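Local coordinates for glycine cleavage system H protein 1 (Mycobacterium marinum, PDB 3TZU) that probably carries, on a covalently bound lipoyl group, the methylamine group of glycine from the P protein to the T protein of the glycine cleavage system, at residues E61-G66 with L81-S86. Residues are numbered along the deposited sequence; the frame is centred on the assembly and turned at random.
Sequences ETVSAG and LIAPAS. With ACT (acetate ion), chain E.
Ser64 and Ser86 bring their CA atoms within 3.9 Å of each other where the turn ending in Gly66 meets the bend from Ala83 to Ser86, with end-to-end directions of the touching parts 122° apart. One backbone bond joins the two segments, Gly66 N to Ala83 O at 2.8 Å, lying in the carbonyl plane and nearly straight (169° at the hydrogen). The same oxygen accepts a CA-H...O contact from Ala65 CA at 3.3 Å, so two neighbouring residues converge on it.

The Ser86 side chain makes the second tie. With chi1 at -56°, OG stands beside its own backbone N and takes the N-H of Ala65 at 2.9 Å. This hydroxyl also donates to OXT of an acetate ion, probably from the crystallisation liquor, which Ser64 OG holds only weakly. Methyl groups make the remaining contacts: Val63 CG2 meets Ala83 CB at 4.0 Å, the one apolar side-chain pair, while Val63 CG2 lies 3.5 Å from the carbonyl oxygen Ala85 O and Ala83 CB rests against Ser64 O. Ile82 CG2 packs alongside the Gly66 carbonyl.

The contact lies in the lipoyl-binding fold of the H protein, away from Lys76, the probable lipoylation site, which is unmodified here. Backbone hydrogen bonds of Val63 with Gly87 and of Ala83 with Glu67 flank the contact, Val63 leans on strand 68-74, and Pro84 reaches strands 21-23 and 36-40.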
ATOM      1  N   GLU A  61      -9.691 -21.828  12.924  1.00 43.20           N
ATOM      2  CA  GLU A  61     -10.359 -20.619  13.381  1.00 41.80           C
ATOM      3  C   GLU A  61     -11.482 -20.302  12.410  1.00 40.24           C
ATOM      4  O   GLU A  61     -11.412 -20.665  11.243  1.00 39.56           O
ATOM      5  CB  GLU A  61      -9.337 -19.477  13.477  1.00 40.73           C
ATOM      6  CG  GLU A  61      -9.915 -18.078  13.717  1.00 40.33           C
ATOM      7  CD  GLU A  61      -8.855 -17.028  14.066  1.00 38.85           C
ATOM      8  OE1 GLU A  61      -8.268 -17.090  15.156  1.00 40.18           O
ATOM      9  OE2 GLU A  61      -8.620 -16.117  13.256  1.00 37.85           O
ATOM     10  N   THR A  62     -12.540 -19.672  12.901  1.00 39.80           N
ATOM     11  CA  THR A  62     -13.571 -19.139  12.036  1.00 38.97           C
ATOM     12  C   THR A  62     -13.316 -17.646  11.798  1.00 36.86           C
ATOM     13  O   THR A  62     -13.220 -16.870  12.753  1.00 36.06           O
ATOM     14  CB  THR A  62     -14.969 -19.356  12.626  1.00 40.92           C
ATOM     15  OG1 THR A  62     -15.236 -20.762  12.690  1.00 43.68           O
ATOM     16  CG2 THR A  62     -16.030 -18.708  11.749  1.00 40.06           C
ATOM     17  N   VAL A  63     -13.171 -17.255  10.529  1.00 35.05           N
ATOM     18  CA  VAL A  63     -13.084 -15.832  10.173  1.00 33.07           C
ATOM     19  C   VAL A  63     -14.400 -15.384   9.554  1.00 33.34           C
ATOM     20  O   VAL A  63     -15.238 -16.227   9.167  1.00 34.19           O
ATOM     21  CB  VAL A  63     -11.892 -15.512   9.236  1.00 31.24           C
ATOM     22  CG1 VAL A  63     -10.600 -16.073   9.837  1.00 31.64           C
ATOM     23  CG2 VAL A  63     -12.112 -16.022   7.819  1.00 30.79           C
ATOM     24  N   SER A  64     -14.571 -14.061   9.496  1.00 32.36           N
ATOM     25  CA  SER A  64     -15.735 -13.401   8.897  1.00 32.78           C
ATOM     26  C   SER A  64     -15.336 -12.419   7.784  1.00 30.93           C
ATOM     27  O   SER A  64     -14.409 -11.644   7.951  1.00 29.42           O
ATOM     28  CB  SER A  64     -16.499 -12.627   9.948  1.00 33.77           C
ATOM     29  OG  SER A  64     -17.030 -13.519  10.898  1.00 37.21           O
ATOM     30  N   ALA A  65     -16.061 -12.463   6.658  1.00 30.99           N
ATOM     31  CA  ALA A  65     -15.850 -11.527   5.558  1.00 30.32           C
ATOM     32  C   ALA A  65     -15.837 -10.092   6.107  1.00 30.23           C
ATOM     33  O   ALA A  65     -16.717  -9.706   6.867  1.00 30.95           O
ATOM     34  CB  ALA A  65     -16.940 -11.679   4.488  1.00 30.58           C
ATOM     35  N   GLY A  66     -14.822  -9.323   5.725  1.00 29.71           N
ATOM     36  CA  GLY A  66     -14.696  -7.911   6.124  1.00 29.81           C
ATOM     37  C   GLY A  66     -14.008  -7.703   7.475  1.00 29.88           C
ATOM     38  O   GLY A  66     -13.816  -6.584   7.889  1.00 28.48           O
ATOM     39  N   LEU A  81      -4.870  -7.921   7.073  1.00 23.88           N
ATOM     40  CA  LEU A  81      -5.523  -8.803   6.159  1.00 24.92           C
ATOM     41  C   LEU A  81      -7.022  -8.700   6.484  1.00 25.25           C
ATOM     42  O   LEU A  81      -7.401  -8.704   7.634  1.00 28.26           O
ATOM     43  CB  LEU A  81      -4.936 -10.216   6.296  1.00 25.93           C
ATOM     44  CG  LEU A  81      -3.467 -10.301   5.813  1.00 26.42           C
ATOM     45  CD1 LEU A  81      -2.845 -11.687   6.023  1.00 27.41           C
ATOM     46  CD2 LEU A  81      -3.351  -9.893   4.340  1.00 26.18           C
ATOM     47  N   ILE A  82      -7.851  -8.500   5.476  1.00 24.50           N
ATOM     48  CA  ILE A  82      -9.295  -8.358   5.636  1.00 24.42           C
ATOM     49  C   ILE A  82      -9.881  -9.544   4.864  1.00 23.78           C
ATOM     50  O   ILE A  82      -9.689  -9.646   3.666  1.00 23.35           O
ATOM     51  CB  ILE A  82      -9.823  -7.033   5.033  1.00 24.51           C
ATOM     52  CG1 ILE A  82      -9.054  -5.833   5.587  1.00 24.37           C
ATOM     53  CG2 ILE A  82     -11.303  -6.860   5.322  1.00 25.60           C
ATOM     54  CD1 ILE A  82      -9.230  -5.625   7.075  1.00 24.98           C
ATOM     55  N   ALA A  83     -10.547 -10.439   5.583  1.00 23.62           N
ATOM     56  CA  ALA A  83     -11.102 -11.680   5.045  1.00 24.00           C
ATOM     57  C   ALA A  83     -12.058 -11.415   3.879  1.00 23.67           C
ATOM     58  O   ALA A  83     -13.037 -10.705   4.042  1.00 23.84           O
ATOM     59  CB  ALA A  83     -11.840 -12.430   6.157  1.00 24.83           C
ATOM     60  N   PRO A  84     -11.765 -11.958   2.695  1.00 23.41           N
ATOM     61  CA  PRO A  84     -12.716 -11.823   1.598  1.00 24.03           C
ATOM     62  C   PRO A  84     -13.983 -12.678   1.796  1.00 25.33           C
ATOM     63  O   PRO A  84     -15.000 -12.432   1.138  1.00 25.11           O
ATOM     64  CB  PRO A  84     -11.930 -12.343   0.383  1.00 23.88           C
ATOM     65  CG  PRO A  84     -10.513 -12.230   0.767  1.00 23.11           C
ATOM     66  CD  PRO A  84     -10.485 -12.507   2.230  1.00 23.16           C
ATOM     67  N   ALA A  85     -13.902 -13.658   2.707  1.00 26.32           N
ATOM     68  CA  ALA A  85     -14.964 -14.666   2.883  1.00 28.04           C
ATOM     69  C   ALA A  85     -15.083 -15.054   4.348  1.00 29.03           C
ATOM     70  O   ALA A  85     -14.098 -15.071   5.077  1.00 28.68           O
ATOM     71  CB  ALA A  85     -14.666 -15.891   2.020  1.00 28.33           C
ATOM     72  N   SER A  86     -16.309 -15.316   4.783  1.00 31.08           N
ATOM     73  CA  SER A  86     -16.568 -15.945   6.076  1.00 32.58           C
ATOM     74  C   SER A  86     -16.330 -17.459   5.954  1.00 33.81           C
ATOM     75  O   SER A  86     -16.597 -18.043   4.906  1.00 34.25           O
ATOM     76  CB  SER A  86     -18.017 -15.707   6.508  1.00 34.38           C
ATOM     77  OG  SER A  86     -18.341 -14.327   6.537  1.00 34.25           O
TER
HETATM   78  C   ACT E 134     -20.301 -13.954   9.386  1.00 46.36           C
HETATM   79  O   ACT E 134     -19.770 -15.047   9.686  1.00 45.67           O
HETATM   80  OXT ACT E 134     -20.130 -13.483   8.261  1.00 49.73           O
HETATM   81  CH3 ACT E 134     -21.157 -13.194  10.350  1.00 44.18           C